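Hypothetical protein (Geobacillus stearothermophilus, PDB 1SFS) is of unknown function but belongs to the Rv2525c-like, glycoside hydrolase-like family and may be a bacterial lysozyme. Local coordinates at residues D40-C45 and K54-Y59. Residues are numbered along the deposited sequence; the frame is centred on the assembly and turned at random.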
ATOM      1  N   ASP A  40      -2.080  -7.812  19.776  1.00 10.35           N
ATOM      2  CA  ASP A  40      -3.000  -6.999  20.576  1.00 10.84           C
ATOM      3  C   ASP A  40      -2.279  -5.863  21.247  1.00 10.13           C
ATOM      4  O   ASP A  40      -2.785  -4.745  21.328  1.00 11.46           O
ATOM      5  CB  ASP A  40      -3.751  -7.794  21.634  1.00 13.63           C
ATOM      6  CG  ASP A  40      -4.821  -6.909  22.323  1.00 16.37           C
ATOM      7  OD1 ASP A  40      -5.783  -6.447  21.681  1.00 19.86           O
ATOM      8  OD2 ASP A  40      -4.752  -6.671  23.556  1.00 20.22           O
ATOM      9  N   GLN A  41      -1.054  -6.147  21.712  0.61  9.80           N
ATOM     10  CA  GLN A  41      -0.231  -5.104  22.352  0.61 10.14           C
ATOM     11  C   GLN A  41       0.017  -3.924  21.419  0.61 10.23           C
ATOM     12  O   GLN A  41      -0.166  -2.784  21.866  0.61 11.46           O
ATOM     13  CB  GLN A  41       1.050  -5.685  22.927  0.61 11.25           C
ATOM     14  CG  GLN A  41       0.768  -6.410  24.238  0.61 10.06           C
ATOM     15  CD  GLN A  41       0.551  -5.624  25.506  0.61 15.40           C
ATOM     16  OE1 GLN A  41       0.546  -4.399  25.491  0.61 21.71           O
ATOM     17  NE2 GLN A  41       0.372  -6.236  26.684  0.61 16.92           N
ATOM     18  N   LEU A  42       0.366  -4.168  20.166  1.00  9.88           N
ATOM     19  CA  LEU A  42       0.638  -3.084  19.233  1.00 10.01           C
ATOM     20  C   LEU A  42      -0.658  -2.371  18.893  1.00  9.65           C
ATOM     21  O   LEU A  42      -0.683  -1.145  18.797  1.00 10.87           O
ATOM     22  CB  LEU A  42       1.333  -3.604  17.976  1.00 10.38           C
ATOM     23  CG  LEU A  42       1.692  -2.561  16.928  1.00 10.61           C
ATOM     24  CD1 LEU A  42       2.548  -1.428  17.463  1.00 15.09           C
ATOM     25  CD2 LEU A  42       2.375  -3.195  15.764  1.00 12.25           C
ATOM     26  N   PHE A  43      -1.750  -3.099  18.671  1.00  9.35           N
ATOM     27  CA  PHE A  43      -3.050  -2.441  18.416  1.00  9.79           C
ATOM     28  C   PHE A  43      -3.404  -1.554  19.547  1.00  9.87           C
ATOM     29  O   PHE A  43      -3.852  -0.400  19.307  1.00 11.20           O
ATOM     30  CB  PHE A  43      -4.121  -3.522  18.116  1.00 10.23           C
ATOM     31  CG  PHE A  43      -5.475  -2.887  17.999  1.00 10.25           C
ATOM     32  CD1 PHE A  43      -5.917  -2.196  16.901  1.00 11.77           C
ATOM     33  CD2 PHE A  43      -6.344  -2.965  19.090  1.00 12.68           C
ATOM     34  CE1 PHE A  43      -7.175  -1.532  16.868  1.00 12.12           C
ATOM     35  CE2 PHE A  43      -7.569  -2.348  19.117  1.00 14.21           C
ATOM     36  CZ  PHE A  43      -7.920  -1.639  18.015  1.00 13.91           C
ATOM     37  N   GLN A  44      -3.313  -2.029  20.762  1.00 10.98           N
ATOM     38  CA  GLN A  44      -3.693  -1.175  21.908  1.00 12.64           C
ATOM     39  C   GLN A  44      -2.793   0.017  22.038  1.00 13.16           C
ATOM     40  O   GLN A  44      -3.291   1.090  22.442  1.00 15.31           O
ATOM     41  CB  GLN A  44      -3.701  -2.042  23.182  1.00 14.44           C
ATOM     42  CG  GLN A  44      -4.716  -3.173  23.198  1.00 13.73           C
ATOM     43  CD  GLN A  44      -6.170  -2.849  22.971  1.00 15.40           C
ATOM     44  OE1 GLN A  44      -6.609  -1.710  23.172  1.00 18.36           O
ATOM     45  NE2 GLN A  44      -6.958  -3.793  22.469  1.00 17.54           N
ATOM     46  N   CYS A  45      -1.506  -0.099  21.732  1.00 12.95           N
ATOM     47  CA  CYS A  45      -0.622   1.066  21.720  1.00 14.37           C
ATOM     48  C   CYS A  45      -1.181   2.115  20.798  1.00 12.84           C
ATOM     49  O   CYS A  45      -1.333   3.287  21.150  1.00 14.99           O
ATOM     50  CB  CYS A  45       0.810   0.724  21.273  1.00 16.35           C
ATOM     51  SG  CYS A  45       2.022   2.065  21.306  1.00 20.43           S
ATOM     52  N   LYS A  54      -8.603   2.815  10.955  1.00  9.54           N
ATOM     53  CA  LYS A  54      -9.631   2.170  10.158  1.00  9.97           C
ATOM     54  C   LYS A  54      -9.026   1.131   9.212  1.00  8.74           C
ATOM     55  O   LYS A  54      -9.748   0.242   8.726  1.00  9.42           O
ATOM     56  CB  LYS A  54     -10.478   3.176   9.407  1.00 12.09           C
ATOM     57  CG  LYS A  54     -11.092   4.228  10.280  1.00 17.24           C
ATOM     58  CD  LYS A  54     -11.612   3.833  11.648  1.00 23.14           C
ATOM     59  CE  LYS A  54     -12.150   4.960  12.541  1.00 28.13           C
ATOM     60  NZ  LYS A  54     -11.095   6.023  12.941  1.00 20.56           N
ATOM     61  N   PHE A  55      -7.733   1.219   8.979  1.00  8.14           N
ATOM     62  CA  PHE A  55      -7.007   0.313   8.130  1.00  7.67           C
ATOM     63  C   PHE A  55      -5.585   0.227   8.649  1.00  7.11           C
ATOM     64  O   PHE A  55      -5.118   1.144   9.339  1.00  7.87           O
ATOM     65  CB  PHE A  55      -7.062   0.695   6.649  1.00  8.06           C
ATOM     66  CG  PHE A  55      -6.477   2.075   6.354  1.00  8.05           C
ATOM     67  CD1 PHE A  55      -5.140   2.195   6.002  1.00  8.62           C
ATOM     68  CD2 PHE A  55      -7.242   3.210   6.468  1.00  9.11           C
ATOM     69  CE1 PHE A  55      -4.609   3.455   5.758  1.00  9.44           C
ATOM     70  CE2 PHE A  55      -6.696   4.485   6.211  1.00  9.22           C
ATOM     71  CZ  PHE A  55      -5.388   4.594   5.844  1.00  9.77           C
ATOM     72  N   TRP A  56      -4.929  -0.878   8.302  1.00  7.15           N
ATOM     73  CA  TRP A  56      -3.576  -1.147   8.809  1.00  6.74           C
ATOM     74  C   TRP A  56      -2.785  -1.778   7.685  1.00  6.84           C
ATOM     75  O   TRP A  56      -3.086  -2.905   7.255  1.00  7.83           O
ATOM     76  CB  TRP A  56      -3.645  -2.013  10.053  1.00  7.44           C
ATOM     77  CG  TRP A  56      -2.389  -1.972  10.903  1.00  7.06           C
ATOM     78  CD1 TRP A  56      -1.102  -2.164  10.508  1.00  7.60           C
ATOM     79  CD2 TRP A  56      -2.335  -1.720  12.316  1.00  7.29           C
ATOM     80  NE1 TRP A  56      -0.255  -2.016  11.572  1.00  7.37           N
ATOM     81  CE2 TRP A  56      -0.979  -1.760  12.679  1.00  7.38           C
ATOM     82  CE3 TRP A  56      -3.289  -1.436  13.282  1.00  8.51           C
ATOM     83  CZ2 TRP A  56      -0.579  -1.550  14.003  1.00  8.33           C
ATOM     84  CZ3 TRP A  56      -2.886  -1.231  14.589  1.00  9.33           C
ATOM     85  CH2 TRP A  56      -1.542  -1.292  14.928  1.00  9.27           C
ATOM     86  N   GLY A  57      -1.780  -1.087   7.174  1.00  6.72           N
ATOM     87  CA  GLY A  57      -0.910  -1.595   6.131  1.00  6.89           C
ATOM     88  C   GLY A  57       0.048  -2.650   6.697  1.00  6.50           C
ATOM     89  O   GLY A  57       0.705  -2.417   7.701  1.00  7.24           O
ATOM     90  N   ARG A  58       0.086  -3.780   6.028  1.00  6.89           N
ATOM     91  CA  ARG A  58       0.881  -4.917   6.443  1.00  6.72           C
ATOM     92  C   ARG A  58       1.411  -5.646   5.233  1.00  7.49           C
ATOM     93  O   ARG A  58       0.861  -5.582   4.137  1.00  8.74           O
ATOM     94  CB  ARG A  58       0.032  -5.881   7.281  1.00  7.43           C
ATOM     95  CG  ARG A  58      -0.304  -5.354   8.666  1.00  7.56           C
ATOM     96  CD  ARG A  58       0.938  -5.261   9.587  1.00  7.47           C
ATOM     97  NE  ARG A  58       1.435  -6.612   9.817  1.00  8.01           N
ATOM     98  CZ  ARG A  58       2.532  -7.145   9.342  1.00  7.85           C
ATOM     99  NH1 ARG A  58       3.456  -6.405   8.696  1.00  8.52           N
ATOM    100  NH2 ARG A  58       2.734  -8.433   9.521  1.00  9.43           N
ATOM    101  N   TYR A  59       2.499  -6.383   5.439  1.00  7.72           N
ATOM    102  CA  TYR A  59       3.254  -7.003   4.348  1.00  8.28           C
ATOM    103  C   TYR A  59       2.831  -8.418   4.097  1.00  8.02           C
ATOM    104  O   TYR A  59       2.644  -9.238   5.001  1.00 10.03           O
ATOM    105  CB  TYR A  59       4.776  -6.893   4.657  1.00  9.28           C
ATOM    106  CG  TYR A  59       5.164  -5.467   4.675  1.00  8.81           C
ATOM    107  CD1 TYR A  59       5.044  -4.683   5.820  1.00 10.43           C
ATOM    108  CD2 TYR A  59       5.546  -4.802   3.509  1.00 10.48           C
ATOM    109  CE1 TYR A  59       5.352  -3.340   5.815  1.00 10.94           C
ATOM    110  CE2 TYR A  59       5.872  -3.479   3.484  1.00 11.70           C
ATOM    111  CZ  TYR A  59       5.783  -2.727   4.629  1.00 11.86           C
ATOM    112  OH  TYR A  59       6.057  -1.390   4.654  1.00 14.96           O
TER
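W56 reaches from its strand to helix 40-49 and sets the six-membered half of its indole against L42 and F43, two consecutive helical residues, each of which crosses the indole obliquely. The nearest pair of CA atoms, those of F43 and W56, lies 9.7 Å apart, so the tryptophan side chain spans most of the distance between the backbones. On one flank, L42 touches W56 CZ2 through CD2 at 3.8 Å, with its CG equally near that carbon. On the other, F43 CD1 lies 3.9 Å from W56 CZ3, and this carbon approaches the phenyl ring at its edge, near the ring plane, which rules out a face-to-face stack. Between the two, W56 CH2 is 4.0 Å from F43 CA and 4.0 Å from L42 O, the carbonyl oxygen lying in the indole plane at the ring edge. A first torsion of -161° turns W56 CG away from its own backbone N and carries the indole outward to the helix.

The contact packs helix to second strand within the right-handed beta-alpha-beta unit formed by strand 29-33, helix 40-49 and strand 55-59, the two strands being parallel neighbours. All three touching residues are buried. At the other end of the indole, NE1 is hydrogen-bonded to S34 OG just beyond the first strand, which ties the ring's rotation to that loop while its six-membered ring packs against the helix. An alanine in place of W56 would probably open a gap beneath L42 and F43 and leave S34 OG without its indole partner. On the helix itself, Q44 NE2 donates to D40 OD1 at 3.0 Å and 170°, arriving on the syn side of the carboxylate but 29° out of its plane; the same NE2 lies in the plane of the F43 ring, at its edge.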